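Local coordinates for core protein VP4 (Bluetongue virus, PDB 2JHP) that caps the viral mRNA as a multifunctional enzyme with separate ligand-binding sites and forms part of the inner capsid of the virus, at residues Leu179-Met182 with Leu183-Ile186; Arg394-Gly397 with Leu398-Glu401; His554-Val557 with Thr558-Gly562. All coordinates share one frame; numbering follows the deposited sequence.

The three contacts follow one another along the chain, each a local cluster within one helix or loop. Interaction 1 lies on helix 178-186, just ahead of strand 192-196 in a seven-stranded mixed sheet ordered 3-2-1-4-5-7-6. Interaction 2 follows the edge strand 393-394 of a second sheet with the same order. This order is that of Rossmann-like methyltransferases, and each site holds its own S-adenosyl-L-homocysteine, as suits a production line of capping steps. The centres of interactions 1 and 2 lie about 29 Å apart. Interaction 3, on helix 551-561, is a helical packing site about 34 Å from interaction 2 and about 53 Å from interaction 1, centre to centre, across the chain's centre from the latter.

Interaction 1 (Leu179-Met182 with Leu183-Ile186); sequences LVSM and LDYI. With GUN (guanine), chain D; SAH (S-adenosyl-L-homocysteine), chain C.
Leu179 and Leu183 stand one turn apart on helix 178-186, which precedes the first strand of a Rossmann-like methyltransferase fold. Leu183 lays its CG near the carbonyl oxygen of Leu179, while Leu179 reaches the other way: its CD1 comes to 3.4 Å from carboxylate O of S-adenosyl-L-homocysteine. Leu179 thus packs by van der Waals contact beside the carboxylate end, while Thr203 and Asp265 supply hydrogen bonds to the ligand. Val180 runs side by side with Asp184, and Asp184 N gives its hydrogen to Val180 O at 3.0 Å. The acid pairs its OD2 with Lys383 in a salt bridge, with Asp176 nearby. The backbone carbonyl oxygen of Asp184 itself accepts from guanine N2 (3.0 Å) and N1 (3.2 Å), a pairing consistent with recognition of guanine, whose N1 and N2 both offer hydrogens. Ser181 takes Tyr185 N on its carbonyl oxygen at 3.3 Å; its small OG, buried, bonds to Asp176 O. Met182 accepts Ile186 N in the carbonyl plane, and its flexible chain packs on Arg337. Tyr185 carries CG between its own backbone N and carbonyl carbon (chi1 69°), which folds the ring back along the helix toward Met182. Met182 O consequently sits 3.5 Å above the centre of one face of the Tyr185 ring.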
loop_
_atom_site.group_PDB
_atom_site.type_symbol
_atom_site.label_atom_id
_atom_site.label_comp_id
_atom_site.label_asym_id
_atom_site.label_seq_id
_atom_site.Cartn_x
_atom_site.Cartn_y
_atom_site.Cartn_z
ATOM N N LEU A 179 18.773 14.378 14.692
ATOM C CA LEU A 179 17.900 14.513 15.863
ATOM C C LEU A 179 16.390 14.638 15.588
ATOM O O LEU A 179 15.584 14.269 16.449
ATOM C CB LEU A 179 18.415 15.614 16.808
ATOM C CG LEU A 179 19.552 15.127 17.727
ATOM C CD1 LEU A 179 20.363 16.281 18.363
ATOM C CD2 LEU A 179 19.025 14.150 18.800
ATOM N N VAL A 180 16.005 15.145 14.414
ATOM C CA VAL A 180 14.593 15.070 14.004
ATOM C C VAL A 180 14.261 13.715 13.377
ATOM O O VAL A 180 13.131 13.231 13.472
ATOM C CB VAL A 180 14.073 16.297 13.133
ATOM C CG1 VAL A 180 15.172 17.276 12.790
ATOM C CG2 VAL A 180 13.316 15.839 11.887
ATOM N N SER A 181 15.259 13.110 12.747
ATOM C CA SER A 181 15.137 11.767 12.229
ATOM C C SER A 181 14.921 10.803 13.382
ATOM O O SER A 181 14.215 9.802 13.243
ATOM C CB SER A 181 16.394 11.384 11.454
ATOM O OG SER A 181 16.234 11.663 10.088
ATOM N N MET A 182 15.536 11.113 14.523
ATOM C CA MET A 182 15.381 10.284 15.719
ATOM C C MET A 182 13.896 10.177 16.085
ATOM O O MET A 182 13.347 9.076 16.106
ATOM C CB MET A 182 16.210 10.833 16.879
ATOM C CG MET A 182 16.280 9.953 18.069
ATOM S SD MET A 182 16.377 11.034 19.475
ATOM C CE MET A 182 17.070 9.946 20.676
ATOM N N LEU A 183 13.253 11.322 16.307
ATOM C CA LEU A 183 11.817 11.379 16.538
ATOM C C LEU A 183 11.024 10.723 15.410
ATOM O O LEU A 183 10.026 10.066 15.673
ATOM C CB LEU A 183 11.346 12.821 16.756
ATOM C CG LEU A 183 11.979 13.661 17.882
ATOM C CD1 LEU A 183 11.608 15.113 17.707
ATOM C CD2 LEU A 183 11.600 13.167 19.283
ATOM N N ASP A 184 11.485 10.869 14.170
ATOM C CA ASP A 184 10.795 10.289 13.015
ATOM C C ASP A 184 10.490 8.801 13.102
ATOM O O ASP A 184 9.379 8.386 12.758
ATOM C CB ASP A 184 11.572 10.538 11.732
ATOM C CG ASP A 184 11.274 11.869 11.129
ATOM O OD1 ASP A 184 10.309 12.523 11.572
ATOM O OD2 ASP A 184 12.019 12.264 10.206
ATOM N N TYR A 185 11.471 7.993 13.525
ATOM C CA TYR A 185 11.246 6.558 13.643
ATOM C C TYR A 185 10.733 6.082 15.012
ATOM O O TYR A 185 10.175 4.997 15.115
ATOM C CB TYR A 185 12.483 5.785 13.213
ATOM C CG TYR A 185 13.661 5.905 14.139
ATOM C CD1 TYR A 185 13.723 5.173 15.322
ATOM C CD2 TYR A 185 14.739 6.724 13.815
ATOM C CE1 TYR A 185 14.815 5.279 16.169
ATOM C CE2 TYR A 185 15.830 6.828 14.648
ATOM C CZ TYR A 185 15.865 6.102 15.824
ATOM O OH TYR A 185 16.957 6.195 16.656
ATOM N N ILE A 186 10.936 6.861 16.064
ATOM C CA ILE A 186 10.490 6.410 17.380
ATOM C C ILE A 186 9.051 6.832 17.689
ATOM O O ILE A 186 8.335 6.097 18.351
ATOM C CB ILE A 186 11.470 6.828 18.523
ATOM C CG1 ILE A 186 11.277 5.964 19.782
ATOM C CG2 ILE A 186 11.332 8.317 18.848
ATOM C CD1 ILE A 186 11.699 4.501 19.656
HETATM N N9 GUN D . 9.679 6.399 5.979
HETATM C C8 GUN D . 8.512 6.619 5.367
HETATM N N7 GUN D . 7.664 7.201 6.218
HETATM C C5 GUN D . 8.294 7.357 7.377
HETATM C C6 GUN D . 7.898 7.901 8.596
HETATM O O6 GUN D . 6.762 8.357 8.741
HETATM N N1 GUN D . 8.826 7.921 9.651
HETATM C C2 GUN D . 10.115 7.381 9.426
HETATM N N2 GUN D . 11.005 7.378 10.401
HETATM N N3 GUN D . 10.468 6.866 8.233
HETATM C C4 GUN D . 9.583 6.848 7.222
HETATM N N SAH C . 18.089 17.064 22.342
HETATM C CA SAH C . 18.920 18.269 22.024
HETATM C CB SAH C . 20.420 17.963 22.035
HETATM C CG SAH C . 20.944 17.501 23.392
HETATM S SD SAH C . 22.019 18.746 24.136
HETATM C C SAH C . 18.497 18.871 20.688
HETATM O O SAH C . 17.952 18.182 19.824
HETATM O OXT SAH C . 18.681 20.065 20.452
HETATM C "C5'" SAH C . 22.101 17.911 25.733
HETATM C "C4'" SAH C . 21.313 18.709 26.756
HETATM O "O4'" SAH C . 21.122 17.962 27.928
HETATM C "C3'" SAH C . 22.010 19.987 27.189
HETATM O "O3'" SAH C . 21.334 21.061 26.588
HETATM C "C2'" SAH C . 21.883 20.020 28.704
HETATM O "O2'" SAH C . 21.283 21.215 29.141
HETATM C "C1'" SAH C . 20.938 18.874 28.987
HETATM N N9 SAH C . 21.129 18.158 30.258
HETATM C C8 SAH C . 22.297 17.830 30.895
HETATM N N7 SAH C . 21.985 17.139 32.016
HETATM C C5 SAH C . 20.643 17.012 32.094
HETATM C C6 SAH C . 19.798 16.406 33.019
HETATM N N6 SAH C . 20.301 15.793 34.085
HETATM N N1 SAH C . 18.429 16.448 32.823
HETATM C C2 SAH C . 17.904 17.084 31.720
HETATM N N3 SAH C . 18.752 17.679 30.805
HETATM C C4 SAH C . 20.095 17.646 30.991
#

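Interaction 2 (Arg394-Gly397 with Leu398-Glu401). With SAH (S-adenosyl-L-homocysteine), chain B.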
loop_
_atom_site.group_PDB
_atom_site.type_symbol
_atom_site.label_atom_id
_atom_site.label_comp_id
_atom_site.label_asym_id
_atom_site.label_seq_id
_atom_site.Cartn_x
_atom_site.Cartn_y
_atom_site.Cartn_z
ATOM N N ARG A 394 5.474 -8.377 13.882
ATOM C CA ARG A 394 6.027 -9.357 12.937
ATOM C C ARG A 394 5.148 -10.613 12.987
ATOM O O ARG A 394 5.079 -11.268 14.019
ATOM C CB ARG A 394 7.505 -9.644 13.280
ATOM C CG ARG A 394 8.240 -10.430 12.215
ATOM C CD ARG A 394 9.732 -10.271 12.268
ATOM N NE ARG A 394 10.340 -10.895 11.093
ATOM C CZ ARG A 394 10.596 -10.272 9.943
ATOM N NH1 ARG A 394 10.305 -8.982 9.793
ATOM N NH2 ARG A 394 11.148 -10.939 8.940
ATOM N N LYS A 395 4.457 -10.895 11.879
ATOM C CA LYS A 395 3.512 -12.018 11.751
ATOM C C LYS A 395 3.345 -12.380 10.282
ATOM O O LYS A 395 3.220 -11.494 9.435
ATOM C CB LYS A 395 2.134 -11.608 12.287
ATOM C CG LYS A 395 1.426 -12.640 13.148
ATOM C CD LYS A 395 1.748 -12.399 14.615
ATOM C CE LYS A 395 0.818 -13.160 15.545
ATOM N NZ LYS A 395 0.902 -12.623 16.933
ATOM N N ASN A 396 3.335 -13.674 9.975
ATOM C CA ASN A 396 3.092 -14.136 8.611
ATOM C C ASN A 396 1.595 -14.216 8.318
ATOM O O ASN A 396 0.874 -15.053 8.877
ATOM C CB ASN A 396 3.772 -15.488 8.347
ATOM C CG ASN A 396 3.736 -15.902 6.864
ATOM O OD1 ASN A 396 2.818 -15.540 6.109
ATOM N ND2 ASN A 396 4.742 -16.675 6.444
ATOM N N GLY A 397 1.151 -13.356 7.406
ATOM C CA GLY A 397 -0.248 -13.214 7.054
ATOM C C GLY A 397 -0.946 -14.520 6.763
ATOM O O GLY A 397 -2.084 -14.720 7.199
ATOM N N LEU A 398 -0.259 -15.410 6.043
ATOM C CA LEU A 398 -0.834 -16.689 5.624
ATOM C C LEU A 398 -1.062 -17.610 6.807
ATOM O O LEU A 398 -1.941 -18.463 6.765
ATOM C CB LEU A 398 0.063 -17.391 4.607
ATOM C CG LEU A 398 0.493 -16.624 3.357
ATOM C CD1 LEU A 398 1.733 -17.267 2.753
ATOM C CD2 LEU A 398 -0.632 -16.537 2.347
ATOM N N LEU A 399 -0.280 -17.432 7.867
ATOM C CA LEU A 399 -0.338 -18.337 9.017
ATOM C C LEU A 399 -1.094 -17.749 10.199
ATOM O O LEU A 399 -1.337 -18.433 11.188
ATOM C CB LEU A 399 1.077 -18.740 9.447
ATOM C CG LEU A 399 1.979 -19.404 8.400
ATOM C CD1 LEU A 399 3.447 -19.285 8.810
ATOM C CD2 LEU A 399 1.567 -20.859 8.189
ATOM N N HIS A 400 -1.469 -16.482 10.094
ATOM C CA HIS A 400 -2.150 -15.802 11.179
ATOM C C HIS A 400 -3.659 -16.039 11.105
ATOM O O HIS A 400 -4.295 -15.751 10.085
ATOM C CB HIS A 400 -1.823 -14.309 11.132
ATOM C CG HIS A 400 -2.460 -13.511 12.223
ATOM N ND1 HIS A 400 -3.639 -12.819 12.048
ATOM C CD2 HIS A 400 -2.081 -13.292 13.505
ATOM C CE1 HIS A 400 -3.962 -12.213 13.176
ATOM N NE2 HIS A 400 -3.032 -12.482 14.076
ATOM N N GLU A 401 -4.221 -16.588 12.180
ATOM C CA GLU A 401 -5.672 -16.702 12.308
ATOM C C GLU A 401 -6.192 -15.511 13.114
ATOM O O GLU A 401 -5.738 -15.267 14.226
ATOM C CB GLU A 401 -6.079 -18.034 12.954
ATOM C CG GLU A 401 -7.552 -18.402 12.725
ATOM C CD GLU A 401 -7.848 -19.888 12.908
ATOM O OE1 GLU A 401 -7.035 -20.726 12.457
ATOM O OE2 GLU A 401 -8.906 -20.216 13.490
HETATM N N SAH B . 0.720 -4.042 2.235
HETATM C CA SAH B . 1.430 -2.762 1.924
HETATM C CB SAH B . 2.868 -2.924 1.424
HETATM C CG SAH B . 3.293 -4.201 0.723
HETATM S SD SAH B . 5.098 -4.260 0.556
HETATM C C SAH B . 0.633 -1.856 0.999
HETATM O O SAH B . -0.582 -1.716 1.156
HETATM O OXT SAH B . 1.185 -1.219 0.102
HETATM C "C5'" SAH B . 5.068 -6.054 0.833
HETATM C "C4'" SAH B . 5.511 -6.447 2.232
HETATM O "O4'" SAH B . 4.840 -7.615 2.660
HETATM C "C3'" SAH B . 7.008 -6.734 2.312
HETATM O "O3'" SAH B . 7.472 -6.137 3.512
HETATM C "C2'" SAH B . 7.097 -8.247 2.438
HETATM O "O2'" SAH B . 8.174 -8.671 3.230
HETATM C "C1'" SAH B . 5.776 -8.580 3.131
HETATM N N9 SAH B . 5.330 -9.972 2.897
HETATM C C8 SAH B . 5.457 -10.710 1.743
HETATM N N7 SAH B . 4.923 -11.941 1.954
HETATM C C5 SAH B . 4.456 -12.002 3.224
HETATM C C6 SAH B . 3.816 -13.004 3.957
HETATM N N6 SAH B . 3.557 -14.184 3.399
HETATM N N1 SAH B . 3.436 -12.768 5.266
HETATM C C2 SAH B . 3.691 -11.538 5.848
HETATM N N3 SAH B . 4.325 -10.542 5.125
HETATM C C4 SAH B . 4.705 -10.767 3.832
#
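Asn396 and Leu398 are joined by an Asx turn at the bend that follows edge strand 393-394 and lines the adenine end of an S-adenosyl-L-homocysteine pocket. The Asn396 amide extends away from its backbone N (chi1 -171°), which brings OD1 over the start of the turn. There OD1 accepts from Leu398 N at 3.1 Å, the donor tilted 29° from the amide carbonyl plane, and also from N6 of the ligand at 3.1 Å. Beside it, Gly397 N donates to ligand N1 at 3.2 Å, so backbone and side chain together meet the N1 and N6 edge of the adenine. Leu398 sets its CD1 3.6 Å from ligand N6 and packs on Ile424 of helix 421-430; its branched end fills the place beside the amino group. On the other branch of the amide, Leu399 brings CD1 3.8 Å from Asn396 ND2, the two side chains crossing obliquely. Underneath, Leu399 N bonds to Asn396 O at 2.8 Å and closes a turn close to type I, with Gly397 and Leu398 at its corners. Lys395 lies across His400: its CE meets the imidazole edge at CD2, 3.5 Å away and near the ring plane, while His133 and Tyr151 also meet that ring. The bond from Leu398 N restrains the amide's rotation, which is consistent with OD1 favouring an amino group at that position of the adenine edge.

Interaction 3 (His554-Val557 with Thr558-Gly562); sequences HLYV and TLMSG
Thr558 meets both His554 and Leu555 through its hydroxyl, one turn back on helix 551-561. Backbone bonds of the alpha-helix come first: Thr558 N to His554 O (3.2 Å), Leu559 N to Leu555 O (3.1 Å), Met560 N to Tyr556 O and Ser561 N to Val557 O. Gly562 is the first residue to leave helical phi and psi, with a positive phi of 69° that glycine tolerates easily. Among side-chain polar contacts, Thr558 OG1 lies 2.9 Å from His554 O and 2.7 Å from Leu555 O, placed there by a chi1 of 46° that leaves OG1 between backbone N and carbonyl carbon. Its single proton can serve either carbonyl. Ser561 OG sits 3.0 Å from Thr558 O and receives the N-H of Ala563, just beyond Gly562. Apolar and aromatic contacts make up the rest. Thr558 CG2 approaches the His554 ring obliquely, 3.9 Å from CE1, and that ring meets Phe520 edge-to-face. Leu555 and Leu559 pack together on the side facing helix 612-625, where Leu619 and Tyr622 receive them. Met560 SD lies 5.2 Å from the centroid of the Tyr556 ring, 35° off the normal, an oblique Met-aromatic contact, though the exact placing of the chain's end is doubtful. The buried Thr558 hydroxyl can be satisfied within its own helix by one of two carbonyls, consistent with its packing on Phe520 and Leu523.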
loop_
_atom_site.group_PDB
_atom_site.type_symbol
_atom_site.label_atom_id
_atom_site.label_comp_id
_atom_site.label_asym_id
_atom_site.label_seq_id
_atom_site.Cartn_x
_atom_site.Cartn_y
_atom_site.Cartn_z
ATOM N N HIS A 554 -18.945 -16.758 -25.012
ATOM C CA HIS A 554 -18.498 -15.639 -24.197
ATOM C C HIS A 554 -17.824 -16.113 -22.917
ATOM O O HIS A 554 -16.803 -15.570 -22.522
ATOM C CB HIS A 554 -19.701 -14.769 -23.856
ATOM C CG HIS A 554 -19.351 -13.476 -23.203
ATOM N ND1 HIS A 554 -18.801 -13.405 -21.941
ATOM C CD2 HIS A 554 -19.494 -12.198 -23.627
ATOM C CE1 HIS A 554 -18.598 -12.139 -21.626
ATOM N NE2 HIS A 554 -19.010 -11.387 -22.631
ATOM N N LEU A 555 -18.400 -17.123 -22.272
ATOM C CA LEU A 555 -17.858 -17.635 -21.006
ATOM C C LEU A 555 -16.597 -18.472 -21.219
ATOM O O LEU A 555 -15.630 -18.374 -20.454
ATOM C CB LEU A 555 -18.914 -18.453 -20.240
ATOM C CG LEU A 555 -18.559 -18.825 -18.793
ATOM C CD1 LEU A 555 -18.489 -17.603 -17.875
ATOM C CD2 LEU A 555 -19.562 -19.824 -18.251
ATOM N N TYR A 556 -16.639 -19.305 -22.259
ATOM C CA TYR A 556 -15.559 -20.211 -22.584
ATOM C C TYR A 556 -14.322 -19.411 -22.983
ATOM O O TYR A 556 -13.204 -19.743 -22.575
ATOM C CB TYR A 556 -15.986 -21.173 -23.696
ATOM C CG TYR A 556 -14.848 -21.991 -24.271
ATOM C CD1 TYR A 556 -14.521 -23.246 -23.744
ATOM C CD2 TYR A 556 -14.084 -21.499 -25.334
ATOM C CE1 TYR A 556 -13.466 -23.989 -24.271
ATOM C CE2 TYR A 556 -13.030 -22.224 -25.862
ATOM C CZ TYR A 556 -12.720 -23.468 -25.336
ATOM O OH TYR A 556 -11.670 -24.177 -25.886
ATOM N N VAL A 557 -14.527 -18.347 -23.757
ATOM C CA VAL A 557 -13.415 -17.513 -24.197
ATOM C C VAL A 557 -12.815 -16.720 -23.032
ATOM O O VAL A 557 -11.600 -16.738 -22.847
ATOM C CB VAL A 557 -13.782 -16.621 -25.411
ATOM C CG1 VAL A 557 -12.732 -15.553 -25.637
ATOM C CG2 VAL A 557 -13.932 -17.483 -26.680
ATOM N N THR A 558 -13.669 -16.067 -22.240
ATOM C CA THR A 558 -13.219 -15.276 -21.088
ATOM C C THR A 558 -12.329 -16.095 -20.161
ATOM O O THR A 558 -11.242 -15.645 -19.796
ATOM C CB THR A 558 -14.393 -14.670 -20.266
ATOM O OG1 THR A 558 -15.390 -15.672 -20.045
ATOM C CG2 THR A 558 -15.029 -13.488 -20.987
ATOM N N LEU A 559 -12.778 -17.300 -19.811
ATOM C CA LEU A 559 -11.983 -18.221 -18.991
ATOM C C LEU A 559 -10.698 -18.742 -19.673
ATOM O O LEU A 559 -9.587 -18.641 -19.123
ATOM C CB LEU A 559 -12.836 -19.407 -18.559
ATOM C CG LEU A 559 -13.800 -19.181 -17.403
ATOM C CD1 LEU A 559 -14.698 -20.403 -17.258
ATOM C CD2 LEU A 559 -13.042 -18.897 -16.116
ATOM N N MET A 560 -10.866 -19.282 -20.877
ATOM C CA MET A 560 -9.800 -19.966 -21.585
ATOM C C MET A 560 -8.714 -19.000 -22.046
ATOM O O MET A 560 -7.570 -19.396 -22.196
ATOM C CB MET A 560 -10.390 -20.741 -22.761
ATOM C CG MET A 560 -9.502 -21.832 -23.336
ATOM S SD MET A 560 -9.301 -23.259 -22.270
ATOM C CE MET A 560 -10.932 -23.974 -22.338
ATOM N N SER A 561 -9.065 -17.732 -22.239
ATOM C CA SER A 561 -8.097 -16.731 -22.692
ATOM C C SER A 561 -7.037 -16.392 -21.642
ATOM O O SER A 561 -5.907 -16.048 -21.996
ATOM C CB SER A 561 -8.805 -15.448 -23.131
ATOM O OG SER A 561 -9.438 -14.817 -22.035
ATOM N N GLY A 562 -7.406 -16.477 -20.363
ATOM C CA GLY A 562 -6.531 -16.086 -19.260
ATOM C C GLY A 562 -6.312 -14.579 -19.221
ATOM O O GLY A 562 -5.431 -14.085 -18.510
#